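Local coordinates for protein DNA polymerase sliding clamp 3 (Sulfolobus tokodaii, PDB 3AIZ) that serves as a subunit of the ring-shaped sliding clamp that encircles DNA and tethers DNA polymerase and other processing proteins to it, at residues T140-I143 against D144-D148. Numbering follows the deposited sequence.
Sequences TDII and DEIED
With CG1 of Ile146 opposite the carbonyl carbon (chi1 -70°) and the chain beyond it extended, CD1 of Ile146 reaches back one turn to CG2 of Ile142, 4.2 Å away. Asp144 takes a similar first torsion (chi1 -76°), which swings its carboxylate back along the helix until CG lies 3.5 Å from Thr140 O, on the side where Asp141, its i to i+3 neighbour, also points its acid. Both the Ile142-Ile146 and the Thr140-Asp144 pairs are i to i+4 neighbours on successive turns of helix 136-149, one of the helices in the C-terminal half of the clamp subunit. Four backbone hydrogen bonds tie the turns: Asp144 N to Thr140 O at 2.7 Å, then Glu145 N to Asp141 O (2.9 Å), Ile146 N to Ile142 O (2.9 Å) and Glu147 N to Ile143 O (3.0 Å). On the apolar side Ile142 lies on Ile176 and Leu178 of strand 172-178, and Ile146 on Leu165 and Ala167 of strand 162-168, while Ile143 packs on Val202 and Val203 of helix 199-203. On the polar side OD1 of Asp141 and OD2 of Asp144 stand 4.9 Å apart, and Arg209 forms a salt bridge with each, through NH2 and NH1 respectively. One guanidinium thus spans both acids, so their mutual repulsion is probably offset and both carboxylates would tend to stay ionised.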
ATOM      1  N   THR C 140      17.266 -10.446 -18.027  1.00 34.50           N
ATOM      2  CA  THR C 140      16.394 -11.106 -17.063  1.00 35.27           C
ATOM      3  C   THR C 140      15.291 -10.173 -16.562  1.00 38.99           C
ATOM      4  O   THR C 140      14.137 -10.583 -16.438  1.00 38.31           O
ATOM      5  CB  THR C 140      17.185 -11.685 -15.872  1.00 36.11           C
ATOM      6  OG1 THR C 140      18.009 -10.665 -15.295  1.00 36.75           O
ATOM      7  CG2 THR C 140      18.062 -12.841 -16.330  1.00 31.91           C
ATOM      8  N   ASP C 141      15.648  -8.922 -16.281  1.00 36.09           N
ATOM      9  CA  ASP C 141      14.659  -7.915 -15.903  1.00 36.68           C
ATOM     10  C   ASP C 141      13.509  -7.902 -16.903  1.00 38.12           C
ATOM     11  O   ASP C 141      12.343  -8.005 -16.527  1.00 43.33           O
ATOM     12  CB  ASP C 141      15.296  -6.524 -15.836  1.00 39.92           C
ATOM     13  CG  ASP C 141      16.053  -6.285 -14.543  1.00 44.65           C
ATOM     14  OD1 ASP C 141      15.772  -6.984 -13.547  1.00 46.10           O
ATOM     15  OD2 ASP C 141      16.922  -5.388 -14.520  1.00 43.89           O
ATOM     16  N   ILE C 142      13.850  -7.776 -18.181  1.00 37.73           N
ATOM     17  CA  ILE C 142      12.857  -7.763 -19.246  1.00 37.53           C
ATOM     18  C   ILE C 142      12.060  -9.063 -19.267  1.00 37.08           C
ATOM     19  O   ILE C 142      10.856  -9.061 -19.514  1.00 37.76           O
ATOM     20  CB  ILE C 142      13.520  -7.537 -20.617  1.00 37.83           C
ATOM     21  CG1 ILE C 142      14.182  -6.158 -20.657  1.00 34.94           C
ATOM     22  CG2 ILE C 142      12.502  -7.683 -21.740  1.00 35.05           C
ATOM     23  CD1 ILE C 142      14.842  -5.834 -21.976  1.00 41.33           C
ATOM     24  N   ILE C 143      12.742 -10.169 -18.998  1.00 38.51           N
ATOM     25  CA  ILE C 143      12.096 -11.474 -18.950  1.00 38.98           C
ATOM     26  C   ILE C 143      11.083 -11.554 -17.810  1.00 41.89           C
ATOM     27  O   ILE C 143       9.975 -12.064 -17.986  1.00 40.39           O
ATOM     28  CB  ILE C 143      13.131 -12.602 -18.810  1.00 37.22           C
ATOM     29  CG1 ILE C 143      13.998 -12.669 -20.064  1.00 37.79           C
ATOM     30  CG2 ILE C 143      12.444 -13.930 -18.594  1.00 37.93           C
ATOM     31  CD1 ILE C 143      13.195 -12.842 -21.334  1.00 36.63           C
ATOM     32  N   ASP C 144      11.468 -11.045 -16.642  1.00 39.94           N
ATOM     33  CA  ASP C 144      10.563 -10.986 -15.498  1.00 42.65           C
ATOM     34  C   ASP C 144       9.374 -10.085 -15.803  1.00 42.18           C
ATOM     35  O   ASP C 144       8.242 -10.379 -15.420  1.00 44.65           O
ATOM     36  CB  ASP C 144      11.296 -10.484 -14.251  1.00 42.33           C
ATOM     37  CG  ASP C 144      12.189 -11.543 -13.634  1.00 45.73           C
ATOM     38  OD1 ASP C 144      11.873 -12.744 -13.774  1.00 46.73           O
ATOM     39  OD2 ASP C 144      13.203 -11.175 -13.003  1.00 43.50           O
ATOM     40  N   GLU C 145       9.639  -8.985 -16.501  1.00 41.47           N
ATOM     41  CA  GLU C 145       8.592  -8.049 -16.881  1.00 43.94           C
ATOM     42  C   GLU C 145       7.625  -8.693 -17.869  1.00 42.57           C
ATOM     43  O   GLU C 145       6.429  -8.402 -17.862  1.00 42.53           O
ATOM     44  CB  GLU C 145       9.201  -6.781 -17.479  1.00 44.01           C
ATOM     45  CG  GLU C 145       8.196  -5.678 -17.758  1.00 50.46           C
ATOM     46  CD  GLU C 145       8.859  -4.402 -18.239  1.00 65.31           C
ATOM     47  OE1 GLU C 145      10.106  -4.327 -18.204  1.00 60.39           O
ATOM     48  OE2 GLU C 145       8.131  -3.473 -18.653  1.00 72.53           O
ATOM     49  N   ILE C 146       8.151  -9.572 -18.716  1.00 42.92           N
ATOM     50  CA  ILE C 146       7.324 -10.296 -19.675  1.00 42.73           C
ATOM     51  C   ILE C 146       6.455 -11.329 -18.967  1.00 43.68           C
ATOM     52  O   ILE C 146       5.325 -11.589 -19.378  1.00 45.05           O
ATOM     53  CB  ILE C 146       8.176 -10.983 -20.760  1.00 43.48           C
ATOM     54  CG1 ILE C 146       8.790  -9.936 -21.691  1.00 40.77           C
ATOM     55  CG2 ILE C 146       7.335 -11.965 -21.563  1.00 40.37           C
ATOM     56  CD1 ILE C 146       9.558 -10.526 -22.851  1.00 39.50           C
ATOM     57  N   GLU C 147       6.986 -11.913 -17.897  1.00 43.95           N
ATOM     58  CA  GLU C 147       6.217 -12.850 -17.087  1.00 45.67           C
ATOM     59  C   GLU C 147       5.041 -12.139 -16.426  1.00 50.32           C
ATOM     60  O   GLU C 147       3.936 -12.678 -16.361  1.00 50.99           O
ATOM     61  CB  GLU C 147       7.099 -13.501 -16.023  1.00 49.44           C
ATOM     62  CG  GLU C 147       6.354 -14.479 -15.126  1.00 52.32           C
ATOM     63  CD  GLU C 147       7.171 -14.902 -13.919  1.00 64.83           C
ATOM     64  OE1 GLU C 147       8.388 -14.621 -13.894  1.00 63.23           O
ATOM     65  OE2 GLU C 147       6.593 -15.513 -12.996  1.00 74.10           O
ATOM     66  N   ASP C 148       5.287 -10.928 -15.932  1.00 46.28           N
ATOM     67  CA  ASP C 148       4.231 -10.117 -15.337  1.00 44.48           C
ATOM     68  C   ASP C 148       3.155  -9.791 -16.366  1.00 44.25           C
ATOM     69  O   ASP C 148       1.962  -9.848 -16.067  1.00 46.49           O
ATOM     70  CB  ASP C 148       4.804  -8.829 -14.739  1.00 46.61           C
ATOM     71  CG  ASP C 148       5.501  -9.061 -13.409  1.00 59.20           C
ATOM     72  OD1 ASP C 148       5.289 -10.133 -12.801  1.00 58.78           O
ATOM     73  OD2 ASP C 148       6.255  -8.167 -12.967  1.00 58.83           O
TER